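Local coordinates for protein transcriptional regulator (Vibrio vulnificus, PDB 4IVN) that probably represses transcription of the genes for sialic acid catabolism by binding their regulatory DNA, and binds N-acetylmannosamine 6-phosphate, at residues 7-18 with 57-65; 71-79 with 227-235. All coordinates share one frame; numbering follows the deposited sequence.

Contact 1 (7-18 with 57-65) is internal to the rpiR-family helix-turn-helix domain, whereas contact 2 (71-79 with 227-235) docks that domain on a loop of the SIS domain. Their centres lie 19 Å apart, and helix 67-78 joins them: L8 N is 2.8 Å from D77 OD2, a probable hydrogen bond, and Y64 CE1 packs 3.5 Å from A73 CB. The same helix therefore touches both segments of contact 1 and carries one segment of contact 2. The sugar phosphate is met only at contact 2, where G230, P231 and G234 line its pocket and the side chain of E229 comes to about 4 Å from it. Contact 1 adds no residue to that pocket.

Contact 1 (7-18 with 57-65); sequences LLVRLRSNMEPF and RLCRDMGYK
The guanidinium of R10 supplies the polar link to the far segment, with NH2 directed at two oxygens. M62 O accepts at 3.3 Å from R10 NH2, with an N-H...O angle of 141°; the donor lies nearly along the C=O axis, although the oxygen is tilted 26° out of the guanidinium plane. Y64 OH sits at the guanidinium edge, close to its plane, but the 123° angle marks this second bond as weak. The bend of the R10 chain at its third torsion helps turn NH2 to these acceptors. L7 CD1 packs 3.2 Å from the same Y64 OH. M62 crosses L11 and F18 at about right angles, with SD 3.4 Å from L11 CD1 and CE at the edge of the F18 ring. Within the segments, V9 O accepts from both S13 N and S13 OG, and R60 NE makes a nearly straight, in-plane bond to K65 O (3.0 Å). C59 O accepts from M62 N and Y64 N, which reach it from opposite faces of its plane, while G63 N bonds to R60 O; with G63 at positive phi, this is a Schellman motif ending helix 52-61, here packed on helix 7-13 within the rpiR-family helix-turn-helix domain.

Contact 2 (71-79 with 227-235); sequences RMALAVDLS and RPEGPLTGG
The guanidinium of R71 has P231 CD and G230 CA over one face, while E229 O approaches obliquely, 3.8 Å from R71 NH1. The group lies against the loop in van der Waals contact: R71 NE is 3.5 Å from P231 CG, R71 NH2 is 3.6 Å from P231 N, and no hydrogen bond crosses between the segments. The arginine's polar end is instead tied by NH1 to Q39 O, which anchors the flat group where it meets the proline. A turn at the third torsion (79°), after an extended start, folds the guanidinium over the P231-G230 link.

P231 presses its ring on the helix, with CG 3.8 Å from A75 CB and CB 3.6 Å from the CE of M72, about one helical turn before A75. The M72 methyl, carried round by bends at the second and third torsions, also reaches L232 CD2 at 3.8 Å, crossing that leucine at about a right angle. The other branch of L232, CD1, lies near A75 and the poorly ordered S79.

Internal bonds define the shape of the loop. A type I turn runs from G230 to T233, and T233 OG1 accepts from G230 N at 2.9 Å (156°), so backbone and side chain of T233 both bond to G230. E229 OE2 takes G235 N at 2.8 Å, from above the carboxylate plane. The turn and the residue after it bring G230, P231 and G234 to the bound sugar phosphate.

From the second subunit, Q266 packs on V76 and L232, I273 packs on M72, and Y144 OH bonds to G235 O. Helix 67-78, backed by helices 7-13 and 20-36, thus rests on the loop that leads from strand 221-224, an outermost strand of the parallel sheet within this chain, into helix 237-257.

Contact 1 (7-18 with 57-65)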
loop_
_atom_site.group_PDB
_atom_site.type_symbol
_atom_site.label_atom_id
_atom_site.label_comp_id
_atom_site.label_asym_id
_atom_site.label_seq_id
_atom_site.Cartn_x
_atom_site.Cartn_y
_atom_site.Cartn_z
ATOM N N LEU A 7 20.579 -28.889 0.642
ATOM C CA LEU A 7 20.198 -28.797 2.050
ATOM C C LEU A 7 19.266 -29.995 2.377
ATOM O O LEU A 7 19.393 -30.610 3.456
ATOM C CB LEU A 7 19.473 -27.491 2.421
ATOM C CG LEU A 7 18.878 -27.456 3.837
ATOM C CD1 LEU A 7 18.475 -26.047 4.226
ATOM C CD2 LEU A 7 17.639 -28.330 3.921
ATOM N N LEU A 8 18.335 -30.332 1.477
ATOM C CA LEU A 8 17.446 -31.470 1.779
ATOM C C LEU A 8 18.160 -32.832 1.761
ATOM O O LEU A 8 17.911 -33.698 2.629
ATOM C CB LEU A 8 16.184 -31.488 0.912
ATOM C CG LEU A 8 15.135 -30.424 1.274
ATOM C CD1 LEU A 8 14.071 -30.367 0.194
ATOM C CD2 LEU A 8 14.518 -30.693 2.641
ATOM N N VAL A 9 19.065 -33.008 0.800
ATOM C CA VAL A 9 19.928 -34.206 0.799
ATOM C C VAL A 9 20.811 -34.230 2.057
ATOM O O VAL A 9 20.963 -35.292 2.673
ATOM C CB VAL A 9 20.833 -34.340 -0.470
ATOM C CG1 VAL A 9 21.760 -35.599 -0.372
ATOM C CG2 VAL A 9 19.969 -34.304 -1.736
ATOM N N ARG A 10 21.380 -33.078 2.444
ATOM C CA ARG A 10 22.281 -33.057 3.591
ATOM C C ARG A 10 21.523 -33.395 4.828
ATOM O O ARG A 10 22.051 -34.146 5.664
ATOM C CB ARG A 10 23.134 -31.794 3.694
ATOM C CG ARG A 10 24.188 -31.718 2.584
ATOM C CD ARG A 10 25.289 -30.702 2.859
ATOM N NE ARG A 10 24.705 -29.424 3.253
ATOM C CZ ARG A 10 24.353 -29.112 4.504
ATOM N NH1 ARG A 10 24.542 -29.973 5.503
ATOM N NH2 ARG A 10 23.800 -27.941 4.755
ATOM N N LEU A 11 20.257 -32.954 4.903
ATOM C CA LEU A 11 19.412 -33.213 6.092
ATOM C C LEU A 11 19.213 -34.718 6.245
ATOM O O LEU A 11 19.472 -35.305 7.312
ATOM C CB LEU A 11 18.063 -32.480 6.018
ATOM C CG LEU A 11 17.114 -32.280 7.234
ATOM C CD1 LEU A 11 17.780 -31.885 8.551
ATOM C CD2 LEU A 11 16.033 -31.255 6.886
ATOM N N ARG A 12 18.727 -35.322 5.180
ATOM C CA ARG A 12 18.615 -36.774 5.089
ATOM C C ARG A 12 19.849 -37.588 5.577
ATOM O O ARG A 12 19.742 -38.424 6.487
ATOM C CB ARG A 12 18.300 -37.150 3.643
ATOM C CG ARG A 12 16.827 -37.239 3.344
ATOM C CD ARG A 12 16.221 -38.419 4.091
ATOM N NE ARG A 12 17.212 -39.439 4.437
ATOM C CZ ARG A 12 16.918 -40.636 4.954
ATOM N NH1 ARG A 12 15.654 -40.980 5.180
ATOM N NH2 ARG A 12 17.889 -41.500 5.239
ATOM N N SER A 13 20.999 -37.357 4.946
ATOM C CA SER A 13 22.153 -38.207 5.175
ATOM C C SER A 13 22.848 -37.819 6.467
ATOM O O SER A 13 23.172 -38.687 7.262
ATOM C CB SER A 13 23.113 -38.260 3.965
ATOM O OG SER A 13 23.395 -36.979 3.428
ATOM N N ASN A 14 23.019 -36.526 6.724
ATOM C CA ASN A 14 23.766 -36.123 7.923
ATOM C C ASN A 14 22.926 -36.201 9.204
ATOM O O ASN A 14 23.322 -35.643 10.247
ATOM C CB ASN A 14 24.436 -34.724 7.803
ATOM C CG ASN A 14 24.924 -34.400 6.395
ATOM O OD1 ASN A 14 25.096 -35.278 5.530
ATOM N ND2 ASN A 14 25.136 -33.107 6.153
ATOM N N MET A 15 21.792 -36.897 9.147
ATOM C CA MET A 15 20.951 -36.984 10.338
ATOM C C MET A 15 21.129 -38.220 11.219
ATOM O O MET A 15 20.564 -38.292 12.325
ATOM C CB MET A 15 19.474 -36.677 10.030
ATOM C CG MET A 15 18.607 -37.802 9.493
ATOM S SD MET A 15 16.878 -37.235 9.527
ATOM C CE MET A 15 16.370 -37.745 11.177
ATOM N N GLU A 16 21.921 -39.181 10.735
ATOM C CA GLU A 16 22.371 -40.307 11.564
ATOM C C GLU A 16 22.963 -39.819 12.900
ATOM O O GLU A 16 22.486 -40.228 13.976
ATOM C CB GLU A 16 23.366 -41.193 10.794
ATOM C CG GLU A 16 22.724 -42.018 9.691
ATOM C CD GLU A 16 21.894 -43.181 10.229
ATOM O OE1 GLU A 16 21.742 -44.189 9.487
ATOM O OE2 GLU A 16 21.399 -43.101 11.389
ATOM N N PRO A 17 23.976 -38.911 12.838
ATOM C CA PRO A 17 24.551 -38.386 14.090
ATOM C C PRO A 17 23.610 -37.546 14.985
ATOM O O PRO A 17 23.979 -37.282 16.131
ATOM C CB PRO A 17 25.733 -37.514 13.610
ATOM C CG PRO A 17 25.437 -37.177 12.187
ATOM C CD PRO A 17 24.671 -38.357 11.647
ATOM N N PHE A 18 22.435 -37.125 14.493
ATOM C CA PHE A 18 21.506 -36.318 15.315
ATOM C C PHE A 18 20.838 -37.141 16.409
ATOM O O PHE A 18 20.452 -38.307 16.169
ATOM C CB PHE A 18 20.383 -35.683 14.472
ATOM C CG PHE A 18 20.854 -34.683 13.444
ATOM C CD1 PHE A 18 22.154 -34.144 13.476
ATOM C CD2 PHE A 18 19.973 -34.240 12.446
ATOM C CE1 PHE A 18 22.571 -33.214 12.524
ATOM C CE2 PHE A 18 20.387 -33.308 11.490
ATOM C CZ PHE A 18 21.685 -32.787 11.538
ATOM N N ARG A 57 19.341 -25.362 17.263
ATOM C CA ARG A 57 20.458 -26.274 17.315
ATOM C C ARG A 57 20.506 -27.136 16.069
ATOM O O ARG A 57 21.580 -27.320 15.490
ATOM C CB ARG A 57 20.469 -27.117 18.617
ATOM C CG ARG A 57 21.835 -27.704 18.955
ATOM C CD ARG A 57 21.813 -28.519 20.254
ATOM N NE ARG A 57 20.494 -28.443 20.890
ATOM C CZ ARG A 57 19.838 -29.472 21.427
ATOM N NH1 ARG A 57 20.393 -30.685 21.443
ATOM N NH2 ARG A 57 18.624 -29.276 21.955
ATOM N N LEU A 58 19.365 -27.642 15.609
ATOM C CA LEU A 58 19.344 -28.360 14.329
ATOM C C LEU A 58 19.937 -27.463 13.199
ATOM O O LEU A 58 20.888 -27.845 12.484
ATOM C CB LEU A 58 17.902 -28.826 14.009
ATOM C CG LEU A 58 17.677 -29.481 12.647
ATOM C CD1 LEU A 58 18.451 -30.772 12.577
ATOM C CD2 LEU A 58 16.236 -29.807 12.344
ATOM N N CYS A 59 19.355 -26.255 13.029
ATOM C CA CYS A 59 19.849 -25.301 12.075
ATOM C C CYS A 59 21.361 -25.131 12.169
ATOM O O CYS A 59 22.053 -25.265 11.143
ATOM C CB CYS A 59 19.082 -23.927 12.196
ATOM S SG CYS A 59 17.358 -24.282 11.724
ATOM N N ARG A 60 21.899 -24.843 13.353
ATOM C CA ARG A 60 23.337 -24.602 13.405
ATOM C C ARG A 60 24.169 -25.879 13.200
ATOM O O ARG A 60 25.224 -25.826 12.573
ATOM C CB ARG A 60 23.724 -23.901 14.693
ATOM C CG ARG A 60 23.053 -22.562 14.807
ATOM C CD ARG A 60 23.524 -21.815 16.036
ATOM N NE ARG A 60 22.840 -20.513 16.041
ATOM C CZ ARG A 60 22.508 -19.799 17.122
ATOM N NH1 ARG A 60 22.777 -20.248 18.334
ATOM N NH2 ARG A 60 21.893 -18.618 16.980
ATOM N N ASP A 61 23.646 -27.025 13.645
ATOM C CA ASP A 61 24.341 -28.292 13.457
ATOM C C ASP A 61 24.507 -28.529 11.986
ATOM O O ASP A 61 25.446 -29.234 11.549
ATOM C CB ASP A 61 23.582 -29.470 14.081
ATOM C CG ASP A 61 23.782 -29.562 15.574
ATOM O OD1 ASP A 61 24.520 -28.733 16.139
ATOM O OD2 ASP A 61 23.189 -30.465 16.187
ATOM N N MET A 62 23.608 -27.946 11.208
ATOM C CA MET A 62 23.616 -28.215 9.776
ATOM C C MET A 62 24.441 -27.187 9.085
ATOM O O MET A 62 24.495 -27.194 7.865
ATOM C CB MET A 62 22.233 -28.208 9.196
ATOM C CG MET A 62 21.280 -29.093 9.967
ATOM S SD MET A 62 20.502 -29.870 8.588
ATOM C CE MET A 62 21.845 -31.011 8.191
ATOM N N GLY A 63 25.099 -26.323 9.868
ATOM C CA GLY A 63 26.026 -25.355 9.308
ATOM C C GLY A 63 25.371 -24.029 8.924
ATOM O O GLY A 63 25.952 -23.259 8.187
ATOM N N TYR A 64 24.163 -23.761 9.403
ATOM C CA TYR A 64 23.512 -22.467 9.118
ATOM C C TYR A 64 23.656 -21.583 10.321
ATOM O O TYR A 64 23.999 -22.090 11.379
ATOM C CB TYR A 64 22.029 -22.648 8.785
ATOM C CG TYR A 64 21.892 -23.379 7.506
ATOM C CD1 TYR A 64 21.988 -22.718 6.282
ATOM C CD2 TYR A 64 21.759 -24.760 7.512
ATOM C CE1 TYR A 64 21.920 -23.409 5.085
ATOM C CE2 TYR A 64 21.695 -25.470 6.317
ATOM C CZ TYR A 64 21.787 -24.789 5.122
ATOM O OH TYR A 64 21.674 -25.541 3.987
ATOM N N LYS A 65 23.392 -20.288 10.166
ATOM C CA LYS A 65 23.513 -19.354 11.282
ATOM C C LYS A 65 22.365 -19.487 12.256
ATOM O O LYS A 65 22.506 -19.096 13.439
ATOM C CB LYS A 65 23.634 -17.910 10.822
ATOM C CG LYS A 65 25.035 -17.591 10.343
ATOM C CD LYS A 65 25.013 -16.943 8.982
ATOM C CE LYS A 65 26.367 -17.169 8.325
ATOM N NZ LYS A 65 26.199 -17.658 6.927
#

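Contact 2 (71-79 with 227-235)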
loop_
_atom_site.group_PDB
_atom_site.type_symbol
_atom_site.label_atom_id
_atom_site.label_comp_id
_atom_site.label_asym_id
_atom_site.label_seq_id
_atom_site.Cartn_x
_atom_site.Cartn_y
_atom_site.Cartn_z
ATOM N N ARG A 71 15.942 -21.471 6.669
ATOM C CA ARG A 71 14.676 -21.446 5.945
ATOM C C ARG A 71 14.908 -20.839 4.525
ATOM O O ARG A 71 14.348 -21.282 3.553
ATOM C CB ARG A 71 13.655 -20.627 6.707
ATOM C CG ARG A 71 12.211 -20.889 6.228
ATOM C CD ARG A 71 11.289 -19.973 7.038
ATOM N NE ARG A 71 11.355 -18.620 6.461
ATOM C CZ ARG A 71 10.346 -17.730 6.415
ATOM N NH1 ARG A 71 9.164 -17.996 6.962
ATOM N NH2 ARG A 71 10.544 -16.512 5.852
ATOM N N MET A 72 15.750 -19.807 4.441
ATOM C CA MET A 72 16.119 -19.230 3.126
ATOM C C MET A 72 16.772 -20.312 2.208
ATOM O O MET A 72 16.369 -20.476 1.027
ATOM C CB MET A 72 17.152 -18.103 3.373
ATOM C CG MET A 72 17.694 -17.391 2.117
ATOM S SD MET A 72 16.483 -16.169 1.434
ATOM C CE MET A 72 15.927 -17.207 0.087
ATOM N N ALA A 73 17.793 -21.029 2.730
ATOM C CA ALA A 73 18.393 -22.120 1.899
ATOM C C ALA A 73 17.338 -23.125 1.517
ATOM O O ALA A 73 17.347 -23.699 0.386
ATOM C CB ALA A 73 19.499 -22.833 2.653
ATOM N N LEU A 74 16.454 -23.402 2.464
ATOM C CA LEU A 74 15.405 -24.357 2.160
ATOM C C LEU A 74 14.615 -23.924 0.918
ATOM O O LEU A 74 14.394 -24.741 -0.033
ATOM C CB LEU A 74 14.485 -24.553 3.373
ATOM C CG LEU A 74 13.268 -25.440 3.090
ATOM C CD1 LEU A 74 13.708 -26.894 2.715
ATOM C CD2 LEU A 74 12.357 -25.515 4.293
ATOM N N ALA A 75 14.178 -22.648 0.907
ATOM C CA ALA A 75 13.282 -22.171 -0.168
ATOM C C ALA A 75 14.049 -22.202 -1.502
ATOM O O ALA A 75 13.507 -22.557 -2.540
ATOM C CB ALA A 75 12.706 -20.744 0.155
ATOM N N VAL A 76 15.332 -21.845 -1.458
ATOM C CA VAL A 76 16.163 -21.835 -2.657
ATOM C C VAL A 76 16.337 -23.273 -3.140
ATOM O O VAL A 76 16.226 -23.516 -4.354
ATOM C CB VAL A 76 17.526 -21.184 -2.402
ATOM C CG1 VAL A 76 18.472 -21.353 -3.612
ATOM C CG2 VAL A 76 17.331 -19.704 -2.105
ATOM N N ASP A 77 16.519 -24.223 -2.192
ATOM C CA ASP A 77 16.768 -25.635 -2.516
ATOM C C ASP A 77 15.490 -26.222 -3.175
ATOM O O ASP A 77 15.564 -26.910 -4.232
ATOM C CB ASP A 77 17.193 -26.415 -1.258
ATOM C CG ASP A 77 17.955 -27.712 -1.562
ATOM O OD1 ASP A 77 18.721 -27.774 -2.577
ATOM O OD2 ASP A 77 17.796 -28.680 -0.748
ATOM N N LEU A 78 14.322 -25.904 -2.619
ATOM C CA LEU A 78 13.044 -26.337 -3.209
ATOM C C LEU A 78 12.823 -25.765 -4.607
ATOM O O LEU A 78 12.227 -26.403 -5.467
ATOM C CB LEU A 78 11.888 -25.951 -2.287
ATOM C CG LEU A 78 11.732 -26.826 -1.020
ATOM C CD1 LEU A 78 10.634 -26.297 -0.126
ATOM C CD2 LEU A 78 11.446 -28.271 -1.378
ATOM N N SER A 79 13.254 -24.522 -4.782
ATOM C CA SER A 79 13.063 -23.726 -5.989
ATOM C C SER A 79 13.360 -24.401 -7.326
ATOM O O SER A 79 12.780 -24.029 -8.369
ATOM C CB SER A 79 13.978 -22.526 -5.913
ATOM O OG SER A 79 13.192 -21.377 -6.039
ATOM N N ARG A 227 -2.142 -15.486 3.664
ATOM C CA ARG A 227 -0.855 -15.610 2.896
ATOM C C ARG A 227 0.394 -15.221 3.662
ATOM O O ARG A 227 0.959 -14.168 3.380
ATOM C CB ARG A 227 -0.837 -14.747 1.644
ATOM C CG ARG A 227 -2.138 -14.829 0.906
ATOM C CD ARG A 227 -2.024 -15.698 -0.350
ATOM N NE ARG A 227 -2.672 -16.984 -0.096
ATOM C CZ ARG A 227 -3.996 -17.195 0.063
ATOM N NH1 ARG A 227 -4.906 -16.239 -0.002
ATOM N NH2 ARG A 227 -4.412 -18.421 0.293
ATOM N N PRO A 228 0.917 -16.157 4.497
ATOM C CA PRO A 228 2.194 -15.988 5.177
ATOM C C PRO A 228 3.269 -15.765 4.135
ATOM O O PRO A 228 3.270 -16.396 3.076
ATOM C CB PRO A 228 2.435 -17.371 5.776
ATOM C CG PRO A 228 1.128 -18.022 5.921
ATOM C CD PRO A 228 0.227 -17.413 4.887
ATOM N N GLU A 229 4.242 -14.914 4.418
ATOM C CA GLU A 229 5.345 -14.751 3.434
ATOM C C GLU A 229 6.399 -15.819 3.626
ATOM O O GLU A 229 6.542 -16.309 4.727
ATOM C CB GLU A 229 6.007 -13.350 3.662
ATOM C CG GLU A 229 5.005 -12.302 3.232
ATOM C CD GLU A 229 5.587 -10.951 3.102
ATOM O OE1 GLU A 229 6.606 -10.649 3.775
ATOM O OE2 GLU A 229 5.002 -10.143 2.373
ATOM N N GLY A 230 7.166 -16.151 2.588
ATOM C CA GLY A 230 8.302 -17.115 2.690
ATOM C C GLY A 230 9.538 -16.327 2.260
ATOM O O GLY A 230 9.403 -15.148 1.861
ATOM N N PRO A 231 10.721 -16.968 2.277
ATOM C CA PRO A 231 11.963 -16.297 2.029
ATOM C C PRO A 231 11.984 -15.632 0.661
ATOM O O PRO A 231 12.720 -14.660 0.483
ATOM C CB PRO A 231 13.002 -17.456 2.084
ATOM C CG PRO A 231 12.383 -18.415 3.131
ATOM C CD PRO A 231 10.947 -18.408 2.578
ATOM N N LEU A 232 11.268 -16.192 -0.311
ATOM C CA LEU A 232 11.339 -15.697 -1.672
ATOM C C LEU A 232 10.034 -14.953 -2.078
ATOM O O LEU A 232 9.930 -14.504 -3.236
ATOM C CB LEU A 232 11.527 -16.860 -2.648
ATOM C CG LEU A 232 12.896 -17.531 -2.640
ATOM C CD1 LEU A 232 12.912 -18.776 -3.543
ATOM C CD2 LEU A 232 13.901 -16.479 -3.104
ATOM N N THR A 233 9.044 -14.886 -1.171
ATOM C CA THR A 233 7.832 -14.091 -1.443
ATOM C C THR A 233 7.600 -12.893 -0.506
ATOM O O THR A 233 6.489 -12.507 -0.208
ATOM C CB THR A 233 6.629 -15.099 -1.461
ATOM O OG1 THR A 233 6.584 -15.720 -0.191
ATOM C CG2 THR A 233 6.847 -16.243 -2.505
ATOM N N GLY A 234 8.656 -12.195 -0.051
ATOM C CA GLY A 234 8.348 -11.100 0.820
ATOM C C GLY A 234 7.730 -10.030 -0.063
ATOM O O GLY A 234 8.067 -9.931 -1.242
ATOM N N GLY A 235 6.833 -9.247 0.496
ATOM C CA GLY A 235 6.283 -8.147 -0.310
ATOM C C GLY A 235 5.230 -8.485 -1.338
ATOM O O GLY A 235 4.702 -7.536 -1.916
#